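PDB 6EYU: bacteriorhodopsin from Nanosalina sp., which pumps protons inward across the membrane, as a retinal-binding xenorhodopsin of the microbial rhodopsin family. Local coordinates for residues 174-179 against 206-211; 180-185 against 191-196. One frame throughout, in Å; residues are numbered along the deposited sequence.

Contact 1: residues 174-179 against 206-211. With RET (retinal), chain D; MUN ([(2~{S})-2,3-bis(oxidanyl)propyl] (~{E})-undec-2-enoate), chain S.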
loop_
_atom_site.group_PDB
_atom_site.type_symbol
_atom_site.label_atom_id
_atom_site.label_comp_id
_atom_site.label_asym_id
_atom_site.label_seq_id
_atom_site.Cartn_x
_atom_site.Cartn_y
_atom_site.Cartn_z
ATOM N N PHE A 174 -0.603 -18.898 -13.439
ATOM C CA PHE A 174 -0.408 -18.525 -12.041
ATOM C C PHE A 174 -0.021 -19.741 -11.207
ATOM O O PHE A 174 0.714 -19.622 -10.226
ATOM C CB PHE A 174 -1.678 -17.886 -11.476
ATOM C CG PHE A 174 -1.698 -16.387 -11.578
ATOM C CD1 PHE A 174 -1.133 -15.748 -12.669
ATOM C CD2 PHE A 174 -2.241 -15.615 -10.564
ATOM C CE1 PHE A 174 -1.154 -14.370 -12.772
ATOM C CE2 PHE A 174 -2.265 -14.237 -10.659
ATOM C CZ PHE A 174 -1.723 -13.614 -11.766
ATOM N N LEU A 175 -0.432 -20.920 -11.662
ATOM C CA LEU A 175 -0.193 -22.151 -10.918
ATOM C C LEU A 175 1.240 -22.635 -11.109
ATOM O O LEU A 175 1.765 -23.387 -10.288
ATOM C CB LEU A 175 -1.172 -23.238 -11.360
ATOM C CG LEU A 175 -2.648 -22.906 -11.143
ATOM C CD1 LEU A 175 -3.533 -23.809 -11.989
ATOM C CD2 LEU A 175 -3.010 -23.022 -9.670
ATOM N N SER A 176 1.868 -22.203 -12.196
ATOM C CA SER A 176 3.213 -22.657 -12.529
ATOM C C SER A 176 4.230 -22.116 -11.529
ATOM O O SER A 176 5.267 -22.735 -11.291
ATOM C CB SER A 176 3.589 -22.221 -13.947
ATOM O OG SER A 176 3.748 -20.816 -14.023
ATOM N N TYR A 177 3.884 -21.008 -10.878
ATOM C CA TYR A 177 4.860 -20.233 -10.120
ATOM C C TYR A 177 5.193 -20.909 -8.793
ATOM O O TYR A 177 6.365 -21.084 -8.461
ATOM C CB TYR A 177 4.342 -18.816 -9.868
ATOM C CG TYR A 177 4.457 -17.901 -11.066
ATOM C CD1 TYR A 177 5.607 -17.155 -11.288
ATOM C CD2 TYR A 177 3.415 -17.783 -11.975
ATOM C CE1 TYR A 177 5.720 -16.327 -12.389
ATOM C CE2 TYR A 177 3.515 -16.950 -13.074
ATOM C CZ TYR A 177 4.675 -16.236 -13.284
ATOM O OH TYR A 177 4.780 -15.407 -14.377
ATOM N N PRO A 178 4.159 -21.295 -8.029
ATOM C CA PRO A 178 4.391 -22.063 -6.808
ATOM C C PRO A 178 5.056 -23.406 -7.085
ATOM O O PRO A 178 5.725 -23.957 -6.211
ATOM C CB PRO A 178 2.981 -22.266 -6.234
ATOM C CG PRO A 178 2.038 -21.959 -7.348
ATOM C CD PRO A 178 2.738 -20.961 -8.217
ATOM N N THR A 179 4.979 -23.859 -8.333
ATOM C CA THR A 179 5.635 -25.096 -8.737
ATOM C C THR A 179 7.132 -24.881 -8.934
ATOM O O THR A 179 7.951 -25.576 -8.332
ATOM C CB THR A 179 5.034 -25.651 -10.042
ATOM O OG1 THR A 179 3.613 -25.775 -9.905
ATOM C CG2 THR A 179 5.631 -27.012 -10.368
ATOM N N VAL A 206 11.787 -15.498 -15.581
ATOM C CA VAL A 206 11.777 -14.454 -16.599
ATOM C C VAL A 206 10.757 -14.775 -17.686
ATOM O O VAL A 206 9.958 -13.920 -18.071
ATOM C CB VAL A 206 13.163 -14.286 -17.252
ATOM C CG1 VAL A 206 13.045 -13.516 -18.557
ATOM C CG2 VAL A 206 14.117 -13.585 -16.297
ATOM N N VAL A 207 10.770 -16.018 -18.158
ATOM C CA VAL A 207 9.978 -16.396 -19.322
ATOM C C VAL A 207 8.496 -16.491 -18.969
ATOM O O VAL A 207 7.637 -16.137 -19.776
ATOM C CB VAL A 207 10.440 -17.744 -19.906
ATOM C CG1 VAL A 207 10.130 -18.877 -18.939
ATOM C CG2 VAL A 207 9.781 -17.989 -21.254
ATOM N N LEU A 208 8.203 -16.943 -17.754
ATOM C CA LEU A 208 6.820 -17.109 -17.321
ATOM C C LEU A 208 6.157 -15.754 -17.094
ATOM O O LEU A 208 4.991 -15.563 -17.441
ATOM C CB LEU A 208 6.755 -17.947 -16.042
ATOM C CG LEU A 208 6.954 -19.452 -16.234
ATOM C CD1 LEU A 208 7.126 -20.148 -14.892
ATOM C CD2 LEU A 208 5.791 -20.055 -17.007
ATOM N N PRO A 209 6.904 -14.803 -16.512
ATOM C CA PRO A 209 6.361 -13.457 -16.362
ATOM C C PRO A 209 6.213 -12.714 -17.686
ATOM O O PRO A 209 5.318 -11.882 -17.827
ATOM C CB PRO A 209 7.393 -12.767 -15.471
ATOM C CG PRO A 209 7.952 -13.868 -14.639
ATOM C CD PRO A 209 7.957 -15.086 -15.521
ATOM N N PHE A 210 7.073 -13.024 -18.651
ATOM C CA PHE A 210 6.932 -12.473 -19.994
ATOM C C PHE A 210 5.536 -12.755 -20.537
ATOM O O PHE A 210 4.899 -11.876 -21.120
ATOM C CB PHE A 210 7.984 -13.065 -20.934
ATOM C CG PHE A 210 7.920 -12.517 -22.333
ATOM C CD1 PHE A 210 8.360 -11.232 -22.606
ATOM C CD2 PHE A 210 7.291 -13.231 -23.340
ATOM C CE1 PHE A 210 8.224 -10.691 -23.871
ATOM C CE2 PHE A 210 7.171 -12.704 -24.611
ATOM C CZ PHE A 210 7.637 -11.432 -24.878
ATOM N N PHE A 211 5.028 -13.951 -20.258
ATOM C CA PHE A 211 3.744 -14.375 -20.801
ATOM C C PHE A 211 2.584 -13.830 -19.971
ATOM O O PHE A 211 1.472 -13.673 -20.477
ATOM C CB PHE A 211 3.671 -15.902 -20.870
ATOM C CG PHE A 211 4.344 -16.485 -22.081
ATOM C CD1 PHE A 211 3.694 -16.505 -23.305
ATOM C CD2 PHE A 211 5.679 -16.853 -22.034
ATOM C CE1 PHE A 211 4.345 -16.934 -24.446
ATOM C CE2 PHE A 211 6.330 -17.303 -23.168
ATOM C CZ PHE A 211 5.663 -17.341 -24.375
HETATM C C1 RET D . 4.582 -17.740 -4.361
HETATM C C2 RET D . 4.841 -18.008 -2.875
HETATM C C3 RET D . 4.458 -19.436 -2.486
HETATM C C4 RET D . 2.953 -19.636 -2.634
HETATM C C5 RET D . 2.457 -19.049 -3.956
HETATM C C6 RET D . 3.176 -18.213 -4.755
HETATM C C7 RET D . 2.601 -17.759 -6.007
HETATM C C8 RET D . 3.271 -16.885 -6.808
HETATM C C9 RET D . 2.626 -16.373 -7.991
HETATM C C10 RET D . 3.297 -15.514 -8.856
HETATM C C11 RET D . 2.786 -15.020 -10.076
HETATM C C12 RET D . 3.678 -14.120 -10.648
HETATM C C13 RET D . 3.438 -13.340 -11.801
HETATM C C14 RET D . 4.417 -12.453 -12.268
HETATM C C15 RET D . 4.279 -11.551 -13.319
HETATM C C16 RET D . 4.664 -16.238 -4.637
HETATM C C17 RET D . 5.603 -18.490 -5.220
HETATM C C18 RET D . 1.058 -19.454 -4.426
HETATM C C19 RET D . 1.200 -16.816 -8.324
HETATM C C20 RET D . 2.116 -13.484 -12.557
HETATM C CAR MUN S . 6.305 -21.571 -21.441
HETATM C CAQ MUN S . 7.689 -22.201 -21.598
HETATM C CAP MUN S . 8.314 -22.417 -20.219
HETATM C CAO MUN S . 9.817 -22.147 -20.306
HETATM C CAN MUN S . 10.522 -22.734 -19.083
HETATM C CAM MUN S . 11.885 -22.058 -18.921
HETATM C CAK MUN S . 12.998 -23.100 -19.055
HETATM C CAH MUN S . 13.667 -23.294 -17.693
HETATM C CAF MUN S . 14.483 -24.591 -17.684
HETATM C CAC MUN S . 13.821 -25.795 -16.989
HETATM C CAA MUN S . 14.617 -27.109 -16.899
HETATM O OAD MUN S . 15.520 -27.345 -17.701
HETATM O OAB MUN S . 14.106 -28.035 -16.043
HETATM C CAE MUN S . 14.469 -29.346 -16.493
HETATM C CAG MUN S . 15.432 -29.987 -15.492
HETATM O OAJ MUN S . 15.931 -28.986 -14.601
HETATM C CAI MUN S . 14.694 -31.061 -14.690
HETATM O OAL MUN S . 15.495 -32.245 -14.628
#

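Contact 2: residues 180-185 against 191-196. With MUN ([(2~{S})-2,3-bis(oxidanyl)propyl] (~{E})-undec-2-enoate), chain S; RET (retinal), chain D.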
loop_
_atom_site.group_PDB
_atom_site.type_symbol
_atom_site.label_atom_id
_atom_site.label_comp_id
_atom_site.label_asym_id
_atom_site.label_seq_id
_atom_site.Cartn_x
_atom_site.Cartn_y
_atom_site.Cartn_z
ATOM N N VAL A 180 7.487 -23.900 -9.760
ATOM C CA VAL A 180 8.891 -23.577 -9.996
ATOM C C VAL A 180 9.567 -23.134 -8.702
ATOM O O VAL A 180 10.687 -23.548 -8.404
ATOM C CB VAL A 180 9.048 -22.462 -11.048
ATOM C CG1 VAL A 180 7.916 -21.452 -10.930
ATOM C CG2 VAL A 180 10.399 -21.779 -10.897
ATOM N N TRP A 181 8.849 -22.354 -7.902
ATOM C CA TRP A 181 9.363 -21.892 -6.617
ATOM C C TRP A 181 9.734 -23.079 -5.735
ATOM O O TRP A 181 10.811 -23.106 -5.138
ATOM C CB TRP A 181 8.317 -21.025 -5.911
ATOM C CG TRP A 181 8.845 -20.285 -4.717
ATOM C CD1 TRP A 181 9.296 -18.997 -4.691
ATOM C CD2 TRP A 181 8.769 -20.707 -3.349
ATOM N NE1 TRP A 181 9.511 -18.594 -3.395
ATOM C CE2 TRP A 181 9.207 -19.630 -2.553
ATOM C CE3 TRP A 181 8.343 -21.881 -2.719
ATOM C CZ2 TRP A 181 9.283 -19.711 -1.164
ATOM C CZ3 TRP A 181 8.433 -21.964 -1.341
ATOM C CH2 TRP A 181 8.894 -20.884 -0.578
ATOM N N TYR A 182 8.895 -24.109 -5.758
ATOM C CA TYR A 182 9.035 -25.230 -4.837
ATOM C C TYR A 182 10.196 -26.128 -5.250
ATOM O O TYR A 182 10.962 -26.594 -4.407
ATOM C CB TYR A 182 7.740 -26.043 -4.787
ATOM C CG TYR A 182 7.695 -27.049 -3.659
ATOM C CD1 TYR A 182 8.187 -28.335 -3.835
ATOM C CD2 TYR A 182 7.317 -26.664 -2.379
ATOM C CE1 TYR A 182 8.246 -29.228 -2.782
ATOM C CE2 TYR A 182 7.375 -27.548 -1.320
ATOM C CZ TYR A 182 7.847 -28.827 -1.526
ATOM O OH TYR A 182 7.887 -29.718 -0.478
ATOM N N ILE A 183 10.327 -26.362 -6.553
ATOM C CA ILE A 183 11.308 -27.316 -7.058
ATOM C C ILE A 183 12.669 -26.656 -7.256
ATOM O O ILE A 183 13.677 -27.338 -7.434
ATOM C CB ILE A 183 10.857 -27.936 -8.396
ATOM C CG1 ILE A 183 10.825 -26.874 -9.496
ATOM C CG2 ILE A 183 9.490 -28.585 -8.248
ATOM C CD1 ILE A 183 10.729 -27.451 -10.892
ATOM N N SER A 184 12.707 -25.332 -7.138
ATOM C CA SER A 184 13.958 -24.593 -7.265
ATOM C C SER A 184 14.910 -24.951 -6.129
ATOM O O SER A 184 14.487 -25.151 -4.991
ATOM C CB SER A 184 13.691 -23.086 -7.263
ATOM O OG SER A 184 14.861 -22.362 -6.923
ATOM N N GLY A 185 16.194 -25.054 -6.453
ATOM C CA GLY A 185 17.195 -25.491 -5.489
ATOM C C GLY A 185 18.023 -24.333 -4.964
ATOM O O GLY A 185 19.152 -24.520 -4.514
ATOM N N GLY A 191 11.707 -25.240 -0.194
ATOM C CA GLY A 191 11.251 -26.473 -0.825
ATOM C C GLY A 191 12.043 -27.677 -0.354
ATOM O O GLY A 191 13.227 -27.565 -0.034
ATOM N N SER A 192 11.383 -28.829 -0.293
ATOM C CA SER A 192 12.073 -30.094 -0.064
ATOM C C SER A 192 12.893 -30.490 -1.288
ATOM O O SER A 192 13.780 -31.340 -1.203
ATOM C CB SER A 192 11.065 -31.197 0.268
ATOM O OG SER A 192 10.181 -31.422 -0.816
ATOM N N LEU A 193 12.613 -29.849 -2.418
ATOM C CA LEU A 193 13.159 -30.285 -3.699
ATOM C C LEU A 193 14.246 -29.328 -4.184
ATOM O O LEU A 193 14.226 -28.138 -3.871
ATOM C CB LEU A 193 12.046 -30.380 -4.747
ATOM C CG LEU A 193 10.969 -31.434 -4.485
ATOM C CD1 LEU A 193 10.134 -31.669 -5.736
ATOM C CD2 LEU A 193 11.592 -32.737 -4.004
ATOM N N ASN A 194 15.172 -29.851 -4.983
ATOM C CA ASN A 194 16.311 -29.071 -5.456
ATOM C C ASN A 194 16.593 -29.366 -6.927
ATOM O O ASN A 194 17.705 -29.751 -7.289
ATOM C CB ASN A 194 17.555 -29.392 -4.623
ATOM C CG ASN A 194 17.923 -28.272 -3.670
ATOM O OD1 ASN A 194 18.998 -27.683 -3.776
ATOM N ND2 ASN A 194 17.090 -28.062 -2.657
ATOM N N ILE A 195 15.575 -29.209 -7.767
ATOM C CA ILE A 195 15.621 -29.731 -9.128
ATOM C C ILE A 195 16.247 -28.720 -10.084
ATOM O O ILE A 195 17.076 -29.077 -10.921
ATOM C CB ILE A 195 14.213 -30.092 -9.640
ATOM C CG1 ILE A 195 13.735 -31.396 -9.000
ATOM C CG2 ILE A 195 14.219 -30.223 -11.155
ATOM C CD1 ILE A 195 12.253 -31.647 -9.167
ATOM N N LEU A 196 15.802 -27.471 -9.996
ATOM C CA LEU A 196 16.428 -26.384 -10.743
ATOM C C LEU A 196 17.612 -25.813 -9.969
ATOM O O LEU A 196 17.535 -25.617 -8.756
ATOM C CB LEU A 196 15.414 -25.273 -11.027
ATOM C CG LEU A 196 14.017 -25.722 -11.461
ATOM C CD1 LEU A 196 13.139 -24.513 -11.746
ATOM C CD2 LEU A 196 14.094 -26.630 -12.679
HETATM C CAR MUN S . 6.305 -21.571 -21.441
HETATM C CAQ MUN S . 7.689 -22.201 -21.598
HETATM C CAP MUN S . 8.314 -22.417 -20.219
HETATM C CAO MUN S . 9.817 -22.147 -20.306
HETATM C CAN MUN S . 10.522 -22.734 -19.083
HETATM C CAM MUN S . 11.885 -22.058 -18.921
HETATM C CAK MUN S . 12.998 -23.100 -19.055
HETATM C CAH MUN S . 13.667 -23.294 -17.693
HETATM C CAF MUN S . 14.483 -24.591 -17.684
HETATM C CAC MUN S . 13.821 -25.795 -16.989
HETATM C CAA MUN S . 14.617 -27.109 -16.899
HETATM O OAD MUN S . 15.520 -27.345 -17.701
HETATM O OAB MUN S . 14.106 -28.035 -16.043
HETATM C CAE MUN S . 14.469 -29.346 -16.493
HETATM C CAG MUN S . 15.432 -29.987 -15.492
HETATM O OAJ MUN S . 15.931 -28.986 -14.601
HETATM C CAI MUN S . 14.694 -31.061 -14.690
HETATM O OAL MUN S . 15.495 -32.245 -14.628
HETATM C C1 RET D . 4.582 -17.740 -4.361
HETATM C C2 RET D . 4.841 -18.008 -2.875
HETATM C C3 RET D . 4.458 -19.436 -2.486
HETATM C C4 RET D . 2.953 -19.636 -2.634
HETATM C C5 RET D . 2.457 -19.049 -3.956
HETATM C C6 RET D . 3.176 -18.213 -4.755
HETATM C C7 RET D . 2.601 -17.759 -6.007
HETATM C C8 RET D . 3.271 -16.885 -6.808
HETATM C C9 RET D . 2.626 -16.373 -7.991
HETATM C C10 RET D . 3.297 -15.514 -8.856
HETATM C C11 RET D . 2.786 -15.020 -10.076
HETATM C C12 RET D . 3.678 -14.120 -10.648
HETATM C C13 RET D . 3.438 -13.340 -11.801
HETATM C C14 RET D . 4.417 -12.453 -12.268
HETATM C C15 RET D . 4.279 -11.551 -13.319
HETATM C C16 RET D . 4.664 -16.238 -4.637
HETATM C C17 RET D . 5.603 -18.490 -5.220
HETATM C C18 RET D . 1.058 -19.454 -4.426
HETATM C C19 RET D . 1.200 -16.816 -8.324
HETATM C C20 RET D . 2.116 -13.484 -12.557
#

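Contact 1: residues 174-179 against 206-211
Y177 reaches from helix 157-183 to the backbone of helix 198-230, and its hydroxyl settles where L208 hands over to P209. Its CG stands anti to the carbonyl carbon, beside the backbone N (chi1 -78°), which carries the ring across to the second helix. OH lies 3.1 Å from the N of P209, a proline nitrogen with no hydrogen to offer, and 3.4 Å from its ring carbon CD. P209 CG meets the edge of the tyrosine ring near its plane, while L208 CB comes to 3.9 Å from Y177 CZ. One face of the same ring carries the polyene, with RET C11 3.3 Å above the ring plane and over its centre. In this seven-helix rhodopsin bundle the two helices run antiparallel, their local axes 163° apart, and both are kinked at prolines, P178 and P209. F174 adds CE1 at 3.4 Å from the RET C20 methyl, and P209 CB approaches RET C15. The other flank is sparser. S176 OG, whose hydrogen bond goes to F173 O in its own helix, merely brushes the L208 methyls, 3.6 Å from CD1, and V207 CG1 rests on the acyl chain of the bound lipid MUN.

Contact 2: residues 180-185 against 191-196
The Y182 ring takes G191 over one face, a CH-pi contact with G191 CA 4.2 Å from the ring centroid and 14° off the normal; L193 CG and S192 OG approach it obliquely. W181, turned to the bundle interior, lays a face on RET C17. The loop between helices 157-183 and 198-230 of the rhodopsin fold folds back over a helix C-terminus, bridged once, beta-fashion, between S184 and L196, where G185 N donates to L196 O at 2.7 Å. With CG anti to the backbone N (chi1 -168°), the Y182 ring reaches S192, and its OH shares a 2.9 Å hydrogen bond with S192 OG. An alanine here would lose that bond and the ring beneath G191, and is likely to leave the 191-193 loop freer to move. Y182 also meets Y130 ring to ring. I183 packs CD1 3.8 Å from L196 CG, with L193 CD1 at its CG2 and I195 CD1 at its CB. L196 CD2 touches the glycerol ester of MUN. The carbonyl of I183 is gripped twice: L196 N binds it weakly, and I195 N donates to I183 O at 2.7 Å, nearly in line with the C=O bond.

Contacts 1 and 2 follow one another along helix 157-183, their centres about 14 Å apart. Contact 1 is buried, about 8 Å from the centre of the chain, whereas contact 2 sits about 20 Å out, where the helix ends and its loop begins. They join through packing of L208 CD1 on V180 CG1, 4.2 Å apart. Both face retinal: F174, Y177, P178 and P209 of contact 1 line the polyene and ring, and W181 of contact 2 reaches the C17 methyl, its CG 3.7 Å from RET C17. One MUN molecule touches both contacts, by its tail at contact 1 and its glycerol end at contact 2.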